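PDB 2QJX: protein BIM1 from Saccharomyces cerevisiae, which binds microtubules, associating with their plus ends, and is represented here by its calponin-homology domain. Local coordinates for residues Ile30-Met43 against Ile91-Leu105. Numbering follows the deposited sequence.
Sequences IEECGTGAAYCQIM and IRCKFQDNLEFLQWL
Tyr39 and Asn98 reach each other because both side chains turn CG anti to their own carbonyl carbon, chi1 -64° in the tyrosine, which sends the phenol across to helix 95-112 and brings the amide up to meet it. Tyr39 OH donates to Asn98 OD1 over 2.6 Å, in the carbonyl plane and on a lone pair, with ring and amide nearly coplanar. Asn98 suits this buried spot because its amide serves both ways: while OD1 accepts, ND2 gives a fairly straight bond of 2.8 Å to Lys94 O and another to Leu90 O, fixing the rotation of the amide at the start of the helix. The tyrosine ring is a knob among Asn98, Phe101, Leu102 and Leu105. Tyrosine fits here by pairing an aromatic face with a hydroxyl. Phe101 points its edge at that face in a T-shaped stack, planes 72° apart, with its CD2 over the centre, and Leu105 CD1 presses tightly, 3.2 Å from Tyr39 CD2. A leucine in place of Tyr39 would probably leave Asn98 OD1 without its hydroxyl donor and the edge of Phe101 without an aromatic face. Branched Ile30 spreads its contacts, CG2 lying 3.5 Å from Leu99 N, CG1 against Phe95 CE1 and CD1 against Leu102 CD2. Glycine is needed at Gly34, whose CA comes within 4.1 Å of Cys93 CA; a CB would clash there. In the buried core of the calponin-homology fold, the 3-10 segment 30-35 and helix 37-47 together pack on helix 95-112 and the turn before it, the helix segments nearly parallel (9°), while helix 62-78 touches Tyr39 through Tyr69 and helix 12-23 meets Ile30 through Leu16.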
ATOM      1  N   ILE A  30       0.950  11.759  -4.586  1.00 21.41           N
ATOM      2  CA  ILE A  30       1.609  10.462  -4.571  1.00 22.23           C
ATOM      3  C   ILE A  30       2.459  10.323  -3.314  1.00 22.01           C
ATOM      4  O   ILE A  30       2.562   9.238  -2.742  1.00 20.41           O
ATOM      5  CB  ILE A  30       2.528  10.289  -5.804  1.00 23.18           C
ATOM      6  CG1 ILE A  30       1.684  10.194  -7.076  1.00 24.96           C
ATOM      7  CG2 ILE A  30       3.414   9.068  -5.631  1.00 24.46           C
ATOM      8  CD1 ILE A  30       0.767   8.998  -7.120  1.00 23.68           C
ATOM      9  N   GLU A  31       3.074  11.428  -2.894  1.00 19.83           N
ATOM     10  CA  GLU A  31       3.927  11.434  -1.708  1.00 19.51           C
ATOM     11  C   GLU A  31       3.269  10.841  -0.463  1.00 17.55           C
ATOM     12  O   GLU A  31       3.954  10.295   0.406  1.00 14.68           O
ATOM     13  CB  GLU A  31       4.400  12.860  -1.388  1.00 23.18           C
ATOM     14  CG  GLU A  31       5.378  13.446  -2.401  1.00 26.66           C
ATOM     15  CD  GLU A  31       4.702  14.240  -3.506  1.00 27.73           C
ATOM     16  OE1 GLU A  31       3.699  13.760  -4.075  1.00 25.99           O
ATOM     17  OE2 GLU A  31       5.187  15.352  -3.816  1.00 28.74           O
ATOM     18  N   GLU A  32       1.949  10.955  -0.372  1.00 15.92           N
ATOM     19  CA  GLU A  32       1.220  10.434   0.783  1.00 15.90           C
ATOM     20  C   GLU A  32       1.328   8.920   0.908  1.00 15.79           C
ATOM     21  O   GLU A  32       1.089   8.365   1.976  1.00 15.19           O
ATOM     22  CB  GLU A  32      -0.252  10.845   0.712  1.00 18.33           C
ATOM     23  CG  GLU A  32      -0.466  12.348   0.852  1.00 20.16           C
ATOM     24  CD  GLU A  32      -1.907  12.757   0.642  1.00 20.45           C
ATOM     25  OE1 GLU A  32      -2.767  12.367   1.463  1.00 21.93           O
ATOM     26  OE2 GLU A  32      -2.180  13.466  -0.350  1.00 18.76           O
ATOM     27  N   CYS A  33       1.683   8.250  -0.182  1.00 14.20           N
ATOM     28  CA  CYS A  33       1.830   6.799  -0.140  1.00 15.72           C
ATOM     29  C   CYS A  33       3.109   6.406   0.584  1.00 14.70           C
ATOM     30  O   CYS A  33       3.339   5.233   0.867  1.00 15.52           O
ATOM     31  CB  CYS A  33       1.849   6.221  -1.552  1.00 15.18           C
ATOM     32  SG  CYS A  33       0.277   6.344  -2.400  1.00 16.46           S
ATOM     33  N   GLY A  34       3.942   7.394   0.883  1.00 14.22           N
ATOM     34  CA  GLY A  34       5.187   7.105   1.566  1.00 13.30           C
ATOM     35  C   GLY A  34       5.026   6.503   2.950  1.00 13.25           C
ATOM     36  O   GLY A  34       5.974   5.912   3.466  1.00 12.57           O
ATOM     37  N   THR A  35       3.840   6.634   3.553  1.00 13.85           N
ATOM     38  CA  THR A  35       3.619   6.101   4.900  1.00 12.68           C
ATOM     39  C   THR A  35       3.544   4.583   4.898  1.00 12.88           C
ATOM     40  O   THR A  35       3.618   3.954   5.951  1.00 11.11           O
ATOM     41  CB  THR A  35       2.319   6.638   5.544  1.00 14.10           C
ATOM     42  OG1 THR A  35       1.180   6.034   4.915  1.00 14.63           O
ATOM     43  CG2 THR A  35       2.234   8.150   5.397  1.00 14.94           C
ATOM     44  N   GLY A  36       3.383   4.007   3.710  1.00 12.54           N
ATOM     45  CA  GLY A  36       3.316   2.562   3.577  1.00 12.28           C
ATOM     46  C   GLY A  36       1.984   1.893   3.876  1.00 12.56           C
ATOM     47  O   GLY A  36       1.813   0.706   3.590  1.00 13.28           O
ATOM     48  N   ALA A  37       1.042   2.635   4.445  1.00  9.53           N
ATOM     49  CA  ALA A  37      -0.262   2.079   4.792  1.00 10.68           C
ATOM     50  C   ALA A  37      -1.044   1.591   3.562  1.00 10.17           C
ATOM     51  O   ALA A  37      -1.543   0.460   3.539  1.00 12.12           O
ATOM     52  CB  ALA A  37      -1.073   3.117   5.564  1.00  9.10           C
ATOM     53  N   ALA A  38      -1.153   2.439   2.545  1.00  9.11           N
ATOM     54  CA  ALA A  38      -1.874   2.069   1.329  1.00 11.81           C
ATOM     55  C   ALA A  38      -1.233   0.860   0.652  1.00 12.88           C
ATOM     56  O   ALA A  38      -1.935  -0.024   0.159  1.00 12.58           O
ATOM     57  CB  ALA A  38      -1.920   3.255   0.359  1.00 13.10           C
ATOM     58  N   TYR A  39       0.098   0.820   0.619  1.00 11.64           N
ATOM     59  CA  TYR A  39       0.805  -0.303   0.003  1.00 13.36           C
ATOM     60  C   TYR A  39       0.390  -1.607   0.678  1.00 12.95           C
ATOM     61  O   TYR A  39       0.120  -2.611   0.012  1.00 12.16           O
ATOM     62  CB  TYR A  39       2.320  -0.118   0.138  1.00 13.77           C
ATOM     63  CG  TYR A  39       2.875   1.083  -0.598  1.00 13.06           C
ATOM     64  CD1 TYR A  39       4.079   1.665  -0.204  1.00 14.52           C
ATOM     65  CD2 TYR A  39       2.198   1.639  -1.685  1.00 11.24           C
ATOM     66  CE1 TYR A  39       4.594   2.776  -0.867  1.00 12.19           C
ATOM     67  CE2 TYR A  39       2.707   2.748  -2.361  1.00 10.83           C
ATOM     68  CZ  TYR A  39       3.903   3.313  -1.944  1.00 11.37           C
ATOM     69  OH  TYR A  39       4.400   4.421  -2.596  1.00 13.19           O
ATOM     70  N   CYS A  40       0.354  -1.591   2.007  1.00 12.35           N
ATOM     71  CA  CYS A  40      -0.041  -2.771   2.763  1.00 12.69           C
ATOM     72  C   CYS A  40      -1.440  -3.215   2.374  1.00 12.78           C
ATOM     73  O   CYS A  40      -1.671  -4.398   2.139  1.00 12.70           O
ATOM     74  CB  CYS A  40      -0.035  -2.489   4.270  1.00 11.31           C
ATOM     75  SG  CYS A  40       1.596  -2.466   5.028  1.00 12.72           S
ATOM     76  N   GLN A  41      -2.380  -2.275   2.323  1.00 11.31           N
ATOM     77  CA  GLN A  41      -3.745  -2.655   1.989  1.00 12.22           C
ATOM     78  C   GLN A  41      -3.937  -3.095   0.549  1.00 13.89           C
ATOM     79  O   GLN A  41      -4.845  -3.873   0.259  1.00 14.94           O
ATOM     80  CB  GLN A  41      -4.745  -1.551   2.339  1.00 11.92           C
ATOM     81  CG  GLN A  41      -6.183  -2.018   2.104  1.00 11.70           C
ATOM     82  CD  GLN A  41      -7.203  -1.288   2.935  1.00 11.94           C
ATOM     83  OE1 GLN A  41      -7.101  -0.081   3.148  1.00 11.10           O
ATOM     84  NE2 GLN A  41      -8.215  -2.015   3.397  1.00 11.00           N
ATOM     85  N   ILE A  42      -3.108  -2.606  -0.368  1.00 13.30           N
ATOM     86  CA  ILE A  42      -3.241  -3.066  -1.745  1.00 14.48           C
ATOM     87  C   ILE A  42      -2.898  -4.555  -1.707  1.00 13.97           C
ATOM     88  O   ILE A  42      -3.573  -5.383  -2.326  1.00 13.22           O
ATOM     89  CB  ILE A  42      -2.268  -2.352  -2.701  1.00 15.33           C
ATOM     90  CG1 ILE A  42      -2.708  -0.901  -2.893  1.00 15.53           C
ATOM     91  CG2 ILE A  42      -2.245  -3.064  -4.051  1.00 16.62           C
ATOM     92  CD1 ILE A  42      -1.827  -0.121  -3.839  1.00 16.34           C
HETATM   93  N   MSE A  43      -1.851  -4.899  -0.964  1.00 14.79           N
HETATM   94  CA  MSE A  43      -1.462  -6.299  -0.851  1.00 14.08           C
HETATM   95  C   MSE A  43      -2.551  -7.096  -0.129  1.00 13.92           C
HETATM   96  O   MSE A  43      -2.758  -8.276  -0.420  1.00 15.22           O
HETATM   97  CB  MSE A  43      -0.127  -6.426  -0.115  1.00 14.77           C
HETATM   98  CG  MSE A  43       1.060  -5.840  -0.884  1.00 15.10           C
HETATM   99 SE   MSE A  43       1.383  -6.667  -2.619  1.00 22.78          SE
HETATM  100  CE  MSE A  43       2.548  -8.103  -2.057  1.00 21.35           C
ATOM    101  N   ILE A  91       9.982   5.698   2.479  1.00 19.85           N
ATOM    102  CA  ILE A  91       9.576   6.261   3.757  1.00 22.54           C
ATOM    103  C   ILE A  91       9.794   7.768   3.885  1.00 23.32           C
ATOM    104  O   ILE A  91       9.207   8.409   4.757  1.00 22.84           O
ATOM    105  CB  ILE A  91      10.291   5.521   4.904  1.00 21.07           C
ATOM    106  CG1 ILE A  91       9.530   5.719   6.215  1.00 19.97           C
ATOM    107  CG2 ILE A  91      11.728   6.006   5.022  1.00 20.97           C
ATOM    108  CD1 ILE A  91       9.992   4.778   7.316  1.00 18.66           C
ATOM    109  N   ARG A  92      10.621   8.339   3.017  1.00 25.35           N
ATOM    110  CA  ARG A  92      10.863   9.776   3.069  1.00 28.52           C
ATOM    111  C   ARG A  92       9.769  10.539   2.335  1.00 28.12           C
ATOM    112  O   ARG A  92       9.796  11.768   2.250  1.00 28.47           O
ATOM    113  CB  ARG A  92      12.234  10.122   2.478  1.00 32.05           C
ATOM    114  CG  ARG A  92      13.397   9.829   3.417  1.00 37.44           C
ATOM    115  CD  ARG A  92      14.677  10.496   2.934  1.00 41.58           C
ATOM    116  NE  ARG A  92      15.757  10.403   3.914  1.00 47.25           N
ATOM    117  CZ  ARG A  92      16.961  10.947   3.753  1.00 48.83           C
ATOM    118  NH1 ARG A  92      17.242  11.626   2.648  1.00 50.44           N
ATOM    119  NH2 ARG A  92      17.886  10.815   4.696  1.00 49.61           N
ATOM    120  N   CYS A  93       8.800   9.795   1.811  1.00 25.72           N
ATOM    121  CA  CYS A  93       7.674  10.369   1.092  1.00 26.30           C
ATOM    122  C   CYS A  93       8.081  11.166  -0.140  1.00 26.87           C
ATOM    123  O   CYS A  93       7.431  12.148  -0.489  1.00 27.23           O
ATOM    124  CB  CYS A  93       6.849  11.255   2.029  1.00 26.70           C
ATOM    125  SG  CYS A  93       6.163  10.381   3.452  1.00 26.50           S
ATOM    126  N   LYS A  94       9.163  10.747  -0.789  1.00 27.09           N
ATOM    127  CA  LYS A  94       9.635  11.417  -1.998  1.00 27.73           C
ATOM    128  C   LYS A  94       8.722  10.989  -3.152  1.00 26.03           C
ATOM    129  O   LYS A  94       8.325   9.827  -3.232  1.00 24.67           O
ATOM    130  CB  LYS A  94      11.088  11.019  -2.282  1.00 29.91           C
ATOM    131  CG  LYS A  94      11.722  11.755  -3.454  1.00 36.38           C
ATOM    132  CD  LYS A  94      13.182  11.351  -3.650  1.00 39.80           C
ATOM    133  CE  LYS A  94      13.796  12.053  -4.854  1.00 42.63           C
ATOM    134  NZ  LYS A  94      15.234  11.699  -5.046  1.00 45.05           N
ATOM    135  N   PHE A  95       8.394  11.925  -4.039  1.00 23.96           N
ATOM    136  CA  PHE A  95       7.501  11.653  -5.167  1.00 22.35           C
ATOM    137  C   PHE A  95       7.891  10.522  -6.123  1.00 20.78           C
ATOM    138  O   PHE A  95       7.142   9.562  -6.304  1.00 19.30           O
ATOM    139  CB  PHE A  95       7.297  12.929  -5.995  1.00 23.05           C
ATOM    140  CG  PHE A  95       6.441  12.726  -7.215  1.00 25.10           C
ATOM    141  CD1 PHE A  95       5.058  12.651  -7.106  1.00 24.93           C
ATOM    142  CD2 PHE A  95       7.023  12.569  -8.469  1.00 25.87           C
ATOM    143  CE1 PHE A  95       4.266  12.419  -8.225  1.00 25.39           C
ATOM    144  CE2 PHE A  95       6.241  12.336  -9.596  1.00 27.03           C
ATOM    145  CZ  PHE A  95       4.858  12.261  -9.476  1.00 26.34           C
ATOM    146  N   GLN A  96       9.057  10.646  -6.744  1.00 19.50           N
ATOM    147  CA  GLN A  96       9.507   9.663  -7.725  1.00 18.55           C
ATOM    148  C   GLN A  96       9.558   8.210  -7.261  1.00 19.33           C
ATOM    149  O   GLN A  96       9.069   7.319  -7.961  1.00 17.93           O
ATOM    150  CB  GLN A  96      10.878  10.076  -8.273  1.00 19.08           C
ATOM    151  CG  GLN A  96      11.285   9.356  -9.545  1.00 19.69           C
ATOM    152  CD  GLN A  96      10.244   9.479 -10.638  1.00 18.58           C
ATOM    153  OE1 GLN A  96       9.618  10.526 -10.801  1.00 19.47           O
ATOM    154  NE2 GLN A  96      10.062   8.410 -11.407  1.00 21.62           N
ATOM    155  N   ASP A  97      10.141   7.967  -6.091  1.00 17.85           N
ATOM    156  CA  ASP A  97      10.262   6.608  -5.567  1.00 19.24           C
ATOM    157  C   ASP A  97       8.896   5.964  -5.333  1.00 19.16           C
ATOM    158  O   ASP A  97       8.672   4.805  -5.684  1.00 17.41           O
ATOM    159  CB  ASP A  97      11.054   6.625  -4.261  1.00 20.39           C
ATOM    160  CG  ASP A  97      12.421   7.273  -4.417  1.00 24.71           C
ATOM    161  OD1 ASP A  97      13.364   6.595  -4.875  1.00 26.55           O
ATOM    162  OD2 ASP A  97      12.550   8.469  -4.090  1.00 27.79           O
ATOM    163  N   ASN A  98       7.987   6.720  -4.731  1.00 19.07           N
ATOM    164  CA  ASN A  98       6.649   6.215  -4.457  1.00 18.29           C
ATOM    165  C   ASN A  98       5.827   6.073  -5.724  1.00 17.62           C
ATOM    166  O   ASN A  98       4.999   5.168  -5.835  1.00 17.51           O
ATOM    167  CB  ASN A  98       5.963   7.123  -3.446  1.00 18.37           C
ATOM    168  CG  ASN A  98       6.484   6.898  -2.048  1.00 18.66           C
ATOM    169  OD1 ASN A  98       6.183   5.880  -1.430  1.00 19.00           O
ATOM    170  ND2 ASN A  98       7.288   7.834  -1.547  1.00 19.91           N
ATOM    171  N   LEU A  99       6.054   6.963  -6.683  1.00 16.63           N
ATOM    172  CA  LEU A  99       5.346   6.882  -7.951  1.00 16.24           C
ATOM    173  C   LEU A  99       5.672   5.534  -8.590  1.00 16.13           C
ATOM    174  O   LEU A  99       4.778   4.797  -9.019  1.00 15.25           O
ATOM    175  CB  LEU A  99       5.791   8.005  -8.894  1.00 17.93           C
ATOM    176  CG  LEU A  99       5.189   7.898 -10.301  1.00 18.38           C
ATOM    177  CD1 LEU A  99       3.699   8.219 -10.247  1.00 18.03           C
ATOM    178  CD2 LEU A  99       5.896   8.850 -11.246  1.00 20.10           C
ATOM    179  N   GLU A 100       6.961   5.218  -8.644  1.00 14.42           N
ATOM    180  CA  GLU A 100       7.426   3.970  -9.243  1.00 16.47           C
ATOM    181  C   GLU A 100       6.922   2.725  -8.522  1.00 15.90           C
ATOM    182  O   GLU A 100       6.552   1.743  -9.161  1.00 14.35           O
ATOM    183  CB  GLU A 100       8.958   3.945  -9.292  1.00 18.96           C
ATOM    184  CG  GLU A 100       9.555   4.918 -10.300  1.00 22.51           C
ATOM    185  CD  GLU A 100      11.076   4.928 -10.279  1.00 25.91           C
ATOM    186  OE1 GLU A 100      11.681   3.839 -10.183  1.00 28.05           O
ATOM    187  OE2 GLU A 100      11.665   6.026 -10.373  1.00 26.28           O
ATOM    188  N   PHE A 101       6.908   2.760  -7.195  1.00 15.48           N
ATOM    189  CA  PHE A 101       6.446   1.602  -6.438  1.00 15.66           C
ATOM    190  C   PHE A 101       4.945   1.401  -6.641  1.00 14.31           C
ATOM    191  O   PHE A 101       4.481   0.269  -6.800  1.00 17.15           O
ATOM    192  CB  PHE A 101       6.769   1.779  -4.948  1.00 16.01           C
ATOM    193  CG  PHE A 101       6.661   0.509  -4.154  1.00 18.96           C
ATOM    194  CD1 PHE A 101       7.513  -0.561  -4.411  1.00 19.43           C
ATOM    195  CD2 PHE A 101       5.697   0.374  -3.161  1.00 18.65           C
ATOM    196  CE1 PHE A 101       7.407  -1.751  -3.692  1.00 21.29           C
ATOM    197  CE2 PHE A 101       5.582  -0.812  -2.436  1.00 20.41           C
ATOM    198  CZ  PHE A 101       6.442  -1.877  -2.704  1.00 19.27           C
ATOM    199  N   LEU A 102       4.187   2.492  -6.642  1.00 15.15           N
ATOM    200  CA  LEU A 102       2.744   2.396  -6.841  1.00 15.32           C
ATOM    201  C   LEU A 102       2.439   1.874  -8.243  1.00 16.15           C
ATOM    202  O   LEU A 102       1.489   1.111  -8.437  1.00 15.08           O
ATOM    203  CB  LEU A 102       2.077   3.757  -6.636  1.00 15.94           C
ATOM    204  CG  LEU A 102       0.550   3.772  -6.731  1.00 17.00           C
ATOM    205  CD1 LEU A 102      -0.048   2.832  -5.683  1.00 17.17           C
ATOM    206  CD2 LEU A 102       0.037   5.191  -6.531  1.00 18.46           C
ATOM    207  N   GLN A 103       3.242   2.281  -9.226  1.00 15.97           N
ATOM    208  CA  GLN A 103       3.031   1.808 -10.590  1.00 17.97           C
ATOM    209  C   GLN A 103       3.185   0.295 -10.616  1.00 19.00           C
ATOM    210  O   GLN A 103       2.364  -0.401 -11.208  1.00 17.89           O
ATOM    211  CB  GLN A 103       4.031   2.443 -11.561  1.00 19.15           C
ATOM    212  CG  GLN A 103       3.895   3.952 -11.693  1.00 21.24           C
ATOM    213  CD  GLN A 103       4.924   4.551 -12.636  1.00 21.85           C
ATOM    214  OE1 GLN A 103       6.103   4.205 -12.584  1.00 22.61           O
ATOM    215  NE2 GLN A 103       4.484   5.466 -13.490  1.00 23.98           N
ATOM    216  N   TRP A 104       4.227  -0.220  -9.970  1.00 17.98           N
ATOM    217  CA  TRP A 104       4.431  -1.665  -9.946  1.00 18.81           C
ATOM    218  C   TRP A 104       3.311  -2.368  -9.181  1.00 17.45           C
ATOM    219  O   TRP A 104       2.832  -3.427  -9.597  1.00 17.71           O
ATOM    220  CB  TRP A 104       5.766  -2.030  -9.297  1.00 18.95           C
ATOM    221  CG  TRP A 104       5.954  -3.524  -9.193  1.00 19.50           C
ATOM    222  CD1 TRP A 104       6.452  -4.360 -10.154  1.00 19.57           C
ATOM    223  CD2 TRP A 104       5.577  -4.362  -8.090  1.00 19.01           C
ATOM    224  NE1 TRP A 104       6.408  -5.664  -9.719  1.00 19.90           N
ATOM    225  CE2 TRP A 104       5.874  -5.695  -8.456  1.00 21.12           C
ATOM    226  CE3 TRP A 104       5.014  -4.115  -6.831  1.00 21.19           C
ATOM    227  CZ2 TRP A 104       5.626  -6.781  -7.605  1.00 21.38           C
ATOM    228  CZ3 TRP A 104       4.767  -5.199  -5.983  1.00 20.96           C
ATOM    229  CH2 TRP A 104       5.075  -6.513  -6.377  1.00 21.62           C
ATOM    230  N   LEU A 105       2.898  -1.793  -8.056  1.00 16.02           N
ATOM    231  CA  LEU A 105       1.835  -2.402  -7.269  1.00 16.67           C
ATOM    232  C   LEU A 105       0.556  -2.540  -8.079  1.00 16.92           C
ATOM    233  O   LEU A 105      -0.116  -3.576  -8.025  1.00 15.40           O
ATOM    234  CB  LEU A 105       1.567  -1.581  -6.004  1.00 18.16           C
ATOM    235  CG  LEU A 105       2.574  -1.808  -4.876  1.00 18.58           C
ATOM    236  CD1 LEU A 105       2.354  -0.790  -3.771  1.00 19.77           C
ATOM    237  CD2 LEU A 105       2.414  -3.217  -4.331  1.00 19.53           C
TER